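Local structure of uncharacterized protein (Eubacterium siraeum, 4OBM) at residues A[35-40]-A[73-78]; A[60-63]-A[69-72]. The protein is of unknown function but belongs to the LytR-CpsA-Psr family and is a putative, cell-envelope-related transcription regulator. All blocks are in the same frame, centred on the assembly; numbering follows the deposited sequence.

Contact 1. Residues A[35-40]-A[73-78]; sequences DKTPDK and ICEQSG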
loop_
_atom_site.group_PDB
_atom_site.type_symbol
_atom_site.label_atom_id
_atom_site.label_comp_id
_atom_site.label_asym_id
_atom_site.label_seq_id
_atom_site.Cartn_x
_atom_site.Cartn_y
_atom_site.Cartn_z
ATOM N N ASP A 35 -1.368 20.214 4.398
ATOM C CA ASP A 35 -2.523 20.853 5.010
ATOM C C ASP A 35 -3.796 20.027 4.864
ATOM O O ASP A 35 -4.651 20.075 5.747
ATOM C CB ASP A 35 -2.742 22.238 4.395
ATOM C CG ASP A 35 -1.558 23.180 4.538
ATOM O OD1 ASP A 35 -0.933 23.198 5.634
ATOM O OD2 ASP A 35 -1.306 23.955 3.590
ATOM N N LYS A 36 -3.915 19.270 3.767
ATOM C CA LYS A 36 -5.109 18.506 3.418
ATOM C C LYS A 36 -5.144 17.095 3.990
ATOM O O LYS A 36 -4.114 16.478 4.255
ATOM C CB LYS A 36 -5.276 18.430 1.890
ATOM C CG LYS A 36 -5.759 19.726 1.284
ATOM C CD LYS A 36 -5.210 19.942 -0.101
ATOM C CE LYS A 36 -5.463 21.346 -0.600
ATOM N NZ LYS A 36 -4.772 22.402 0.217
ATOM N N THR A 37 -6.373 16.600 4.166
ATOM C CA THR A 37 -6.699 15.259 4.623
ATOM C C THR A 37 -6.370 14.284 3.524
ATOM O O THR A 37 -6.715 14.566 2.370
ATOM C CB THR A 37 -8.208 15.190 4.949
ATOM O OG1 THR A 37 -8.628 16.405 5.569
ATOM C CG2 THR A 37 -8.582 13.974 5.782
ATOM N N PRO A 38 -5.759 13.115 3.821
ATOM C CA PRO A 38 -5.491 12.140 2.747
ATOM C C PRO A 38 -6.756 11.708 1.978
ATOM O O PRO A 38 -7.843 11.582 2.567
ATOM C CB PRO A 38 -4.873 10.954 3.493
ATOM C CG PRO A 38 -4.305 11.531 4.712
ATOM C CD PRO A 38 -5.250 12.622 5.119
ATOM N N ASP A 39 -6.599 11.518 0.655
ATOM C CA ASP A 39 -7.651 11.055 -0.258
ATOM C C ASP A 39 -7.507 9.575 -0.590
ATOM O O ASP A 39 -8.472 8.969 -1.050
ATOM C CB ASP A 39 -7.634 11.855 -1.574
ATOM C CG ASP A 39 -8.529 13.068 -1.567
ATOM O OD1 ASP A 39 -9.750 12.907 -1.299
ATOM O OD2 ASP A 39 -8.018 14.181 -1.839
ATOM N N LYS A 40 -6.298 9.008 -0.438
ATOM C CA LYS A 40 -6.061 7.594 -0.781
ATOM C C LYS A 40 -5.535 6.836 0.401
ATOM O O LYS A 40 -4.837 7.400 1.245
ATOM C CB LYS A 40 -5.149 7.443 -1.999
ATOM C CG LYS A 40 -5.921 7.774 -3.263
ATOM C CD LYS A 40 -5.087 7.722 -4.506
ATOM C CE LYS A 40 -5.779 8.448 -5.639
ATOM N NZ LYS A 40 -7.100 7.850 -5.992
ATOM N N ILE A 73 -12.507 9.834 9.673
ATOM C CA ILE A 73 -11.764 9.286 10.798
ATOM C C ILE A 73 -10.326 9.796 10.753
ATOM O O ILE A 73 -9.839 10.272 11.771
ATOM C CB ILE A 73 -11.852 7.728 10.835
ATOM C CG1 ILE A 73 -13.314 7.284 11.103
ATOM C CG2 ILE A 73 -10.887 7.135 11.883
ATOM C CD1 ILE A 73 -13.699 5.918 10.520
ATOM N N CYS A 74 -9.671 9.752 9.573
ATOM C CA CYS A 74 -8.299 10.239 9.411
ATOM C C CYS A 74 -8.198 11.746 9.739
ATOM O O CYS A 74 -7.189 12.170 10.324
ATOM C CB CYS A 74 -7.762 9.937 8.015
ATOM S SG CYS A 74 -5.978 10.201 7.835
ATOM N N GLU A 75 -9.236 12.538 9.406
ATOM C CA GLU A 75 -9.237 13.982 9.690
ATOM C C GLU A 75 -9.299 14.248 11.188
ATOM O O GLU A 75 -8.523 15.048 11.710
ATOM C CB GLU A 75 -10.395 14.701 8.976
ATOM C CG GLU A 75 -10.486 16.211 9.234
ATOM C CD GLU A 75 -9.267 17.085 8.970
ATOM O OE1 GLU A 75 -8.338 16.645 8.249
ATOM O OE2 GLU A 75 -9.264 18.238 9.458
ATOM N N GLN A 76 -10.214 13.555 11.870
ATOM C CA GLN A 76 -10.486 13.711 13.288
ATOM C C GLN A 76 -9.435 13.079 14.175
ATOM O O GLN A 76 -9.042 13.691 15.169
ATOM C CB GLN A 76 -11.859 13.103 13.629
ATOM C CG GLN A 76 -13.040 13.839 12.979
ATOM C CD GLN A 76 -14.340 13.061 12.980
ATOM O OE1 GLN A 76 -14.382 11.818 13.037
ATOM N NE2 GLN A 76 -15.439 13.787 12.851
ATOM N N SER A 77 -9.011 11.852 13.855
ATOM C CA SER A 77 -8.128 11.097 14.736
ATOM C C SER A 77 -6.810 10.576 14.112
ATOM O O SER A 77 -6.084 9.846 14.789
ATOM C CB SER A 77 -8.904 9.919 15.313
ATOM O OG SER A 77 -10.165 10.324 15.813
ATOM N N GLY A 78 -6.497 10.964 12.873
ATOM C CA GLY A 78 -5.257 10.553 12.215
ATOM C C GLY A 78 -5.217 9.122 11.726
ATOM O O GLY A 78 -6.178 8.366 11.918
#
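T37 and E75 meet through a single polar bond: the hydroxyl OG1 of T37 donates to E75 OE1 over 2.7 Å. The donor lies above the carboxylate, 56° out of its plane, and the two side chains cross at about a right angle. Beside this bond the methyl CG2 of T37 rests 3.7 Å from E75 CB. E75 gets there by a bend: CG stands anti to the backbone N, and a chi2 of 54° folds the carboxylate back toward the loop. Replacing T37 with an alanine would probably leave E75 OE1 without its hydroxyl donor and E75 CB without its methyl neighbour, the carboxylate then freer to swing toward solvent. One residue on, the ring of P38 lies against the sulfur of C74, with CD 3.7 Å from SG; both residues are buried, and R99 of strand 94-100 also touches both. Farther out, S31 OG is hydrogen-bonded to K36 O, and the backbones of D39 and K40 both pair with L30, a classic beta bulge where the loop enters strand 40-47. The contact thus holds the loop between antiparallel strands 24-30 and 40-47 of the mixed sheet against the early turns of helix 70-90, within the LytR-CpsA-Psr family region.

Contact 2. Residues A[60-63]-A[69-72]; sequences PNAV and TIKQ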
loop_
_atom_site.group_PDB
_atom_site.type_symbol
_atom_site.label_atom_id
_atom_site.label_comp_id
_atom_site.label_asym_id
_atom_site.label_seq_id
_atom_site.Cartn_x
_atom_site.Cartn_y
_atom_site.Cartn_z
ATOM N N PRO A 60 -11.826 6.646 -0.055
ATOM C CA PRO A 60 -11.866 7.605 1.061
ATOM C C PRO A 60 -13.216 7.655 1.783
ATOM O O PRO A 60 -13.265 7.910 3.006
ATOM C CB PRO A 60 -11.563 8.948 0.391
ATOM C CG PRO A 60 -11.869 8.739 -1.034
ATOM C CD PRO A 60 -11.555 7.325 -1.339
ATOM N N ASN A 61 -14.307 7.377 1.042
ATOM C CA ASN A 61 -15.655 7.391 1.589
ATOM C C ASN A 61 -16.050 5.996 2.075
ATOM O O ASN A 61 -17.233 5.730 2.292
ATOM C CB ASN A 61 -16.664 7.945 0.574
ATOM C CG ASN A 61 -16.744 7.156 -0.720
ATOM O OD1 ASN A 61 -15.776 6.507 -1.173
ATOM N ND2 ASN A 61 -17.887 7.237 -1.369
ATOM N N ALA A 62 -15.063 5.118 2.294
ATOM C CA ALA A 62 -15.376 3.779 2.795
ATOM C C ALA A 62 -15.760 3.822 4.281
ATOM O O ALA A 62 -15.069 4.464 5.076
ATOM C CB ALA A 62 -14.203 2.839 2.583
ATOM N N VAL A 63 -16.879 3.159 4.636
ATOM C CA VAL A 63 -17.375 3.010 6.010
ATOM C C VAL A 63 -16.998 1.563 6.434
ATOM O O VAL A 63 -17.466 0.600 5.821
ATOM C CB VAL A 63 -18.911 3.333 6.134
ATOM C CG1 VAL A 63 -19.429 3.097 7.548
ATOM C CG2 VAL A 63 -19.222 4.764 5.693
ATOM N N THR A 69 -16.570 7.774 7.567
ATOM C CA THR A 69 -15.731 7.326 6.460
ATOM C C THR A 69 -14.289 7.229 6.919
ATOM O O THR A 69 -13.925 7.851 7.915
ATOM C CB THR A 69 -15.850 8.274 5.248
ATOM O OG1 THR A 69 -15.219 9.522 5.547
ATOM C CG2 THR A 69 -17.271 8.480 4.798
ATOM N N ILE A 70 -13.458 6.505 6.169
ATOM C CA ILE A 70 -12.027 6.397 6.437
ATOM C C ILE A 70 -11.440 7.810 6.501
ATOM O O ILE A 70 -10.743 8.132 7.464
ATOM C CB ILE A 70 -11.303 5.532 5.354
ATOM C CG1 ILE A 70 -11.853 4.106 5.256
ATOM C CG2 ILE A 70 -9.776 5.507 5.568
ATOM C CD1 ILE A 70 -11.670 3.258 6.485
ATOM N N LYS A 71 -11.765 8.659 5.495
ATOM C CA LYS A 71 -11.277 10.029 5.404
ATOM C C LYS A 71 -11.695 10.863 6.605
ATOM O O LYS A 71 -10.847 11.580 7.132
ATOM C CB LYS A 71 -11.718 10.693 4.103
ATOM C CG LYS A 71 -11.099 12.070 3.889
ATOM C CD LYS A 71 -11.313 12.588 2.500
ATOM C CE LYS A 71 -10.598 13.907 2.386
ATOM N NZ LYS A 71 -10.900 14.597 1.119
ATOM N N GLN A 72 -12.974 10.771 7.049
ATOM C CA GLN A 72 -13.472 11.536 8.206
ATOM C C GLN A 72 -12.703 11.150 9.457
ATOM O O GLN A 72 -12.251 12.029 10.182
ATOM C CB GLN A 72 -14.984 11.323 8.425
ATOM C CG GLN A 72 -15.870 12.123 7.476
ATOM C CD GLN A 72 -17.335 11.779 7.614
ATOM O OE1 GLN A 72 -17.735 10.629 7.846
ATOM N NE2 GLN A 72 -18.170 12.778 7.446
#
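T69 turns its side chain so that OG1 sits between the backbone N and the carbonyl carbon (chi1 70°), which aims the hydroxyl at the opening helix turn and sends CG2 toward N61, 3.7 Å from N61 O. In I70, CG1 is anti to the carbonyl carbon and lies beside the A62 carbonyl, 3.2 Å from A62 O, and against A62 CB. Alongside these side chains, two backbone carbonyls of 60-63 accept from N-H groups of the first helical turn. A62 O accepts from I70 N at 2.8 Å; the approach is nearly straight on the acceptor side but bent at the hydrogen, 137°. The same oxygen also takes a CA-H contact from T69 CA at 3.2 Å. P60 O receives K71 N at 3.0 Å in the carbonyl plane, with the hydrogen well aligned at 165°. Both N-H groups lie at a helix start, where no preceding turn supplies carbonyl acceptors, so the 60-63 segment takes that role. The cap itself is reciprocal: Q72 N donates to T69 OG1 at 3.0 Å, while T69 N donates to a lone pair of Q72 OE1 at 3.1 Å, which probably restrains the rotation of the glutamine amide. K71 packs CB near the ring of P60, and its chain then runs extended toward loop 35-40. N61 ND2 is hydrogen-bonded to D240 O, and strand 62-63 is the outer strand, parallel to 241-244, of a three-stranded mixed sheet. T69 as N-cap and Q72 as its partner thus form a capping box at the start of helix 70-90, with A62 O and P60 O serving the first N-H groups.

Overall arrangement
Contacts 1 and 2 lie with their centres 9 Å apart, on the same side of the chain's centre, and share helix 70-90: contact 2 holds its first turn and contact 1 the residues just after. Along the chain, 60-63 and 69-72 are nested inside the loop closed by 35-40 and 73-78. The two join directly, for D39 OD1 forms a salt bridge with K71 NZ at 3.2 Å, and P38 O packs on K71 CG. The start of the helix is thereby bound both to the loop leading into the six-stranded mixed sheet and to strand 62-63 of the three-stranded one, linking both sheets within the LytR-CpsA-Psr family region.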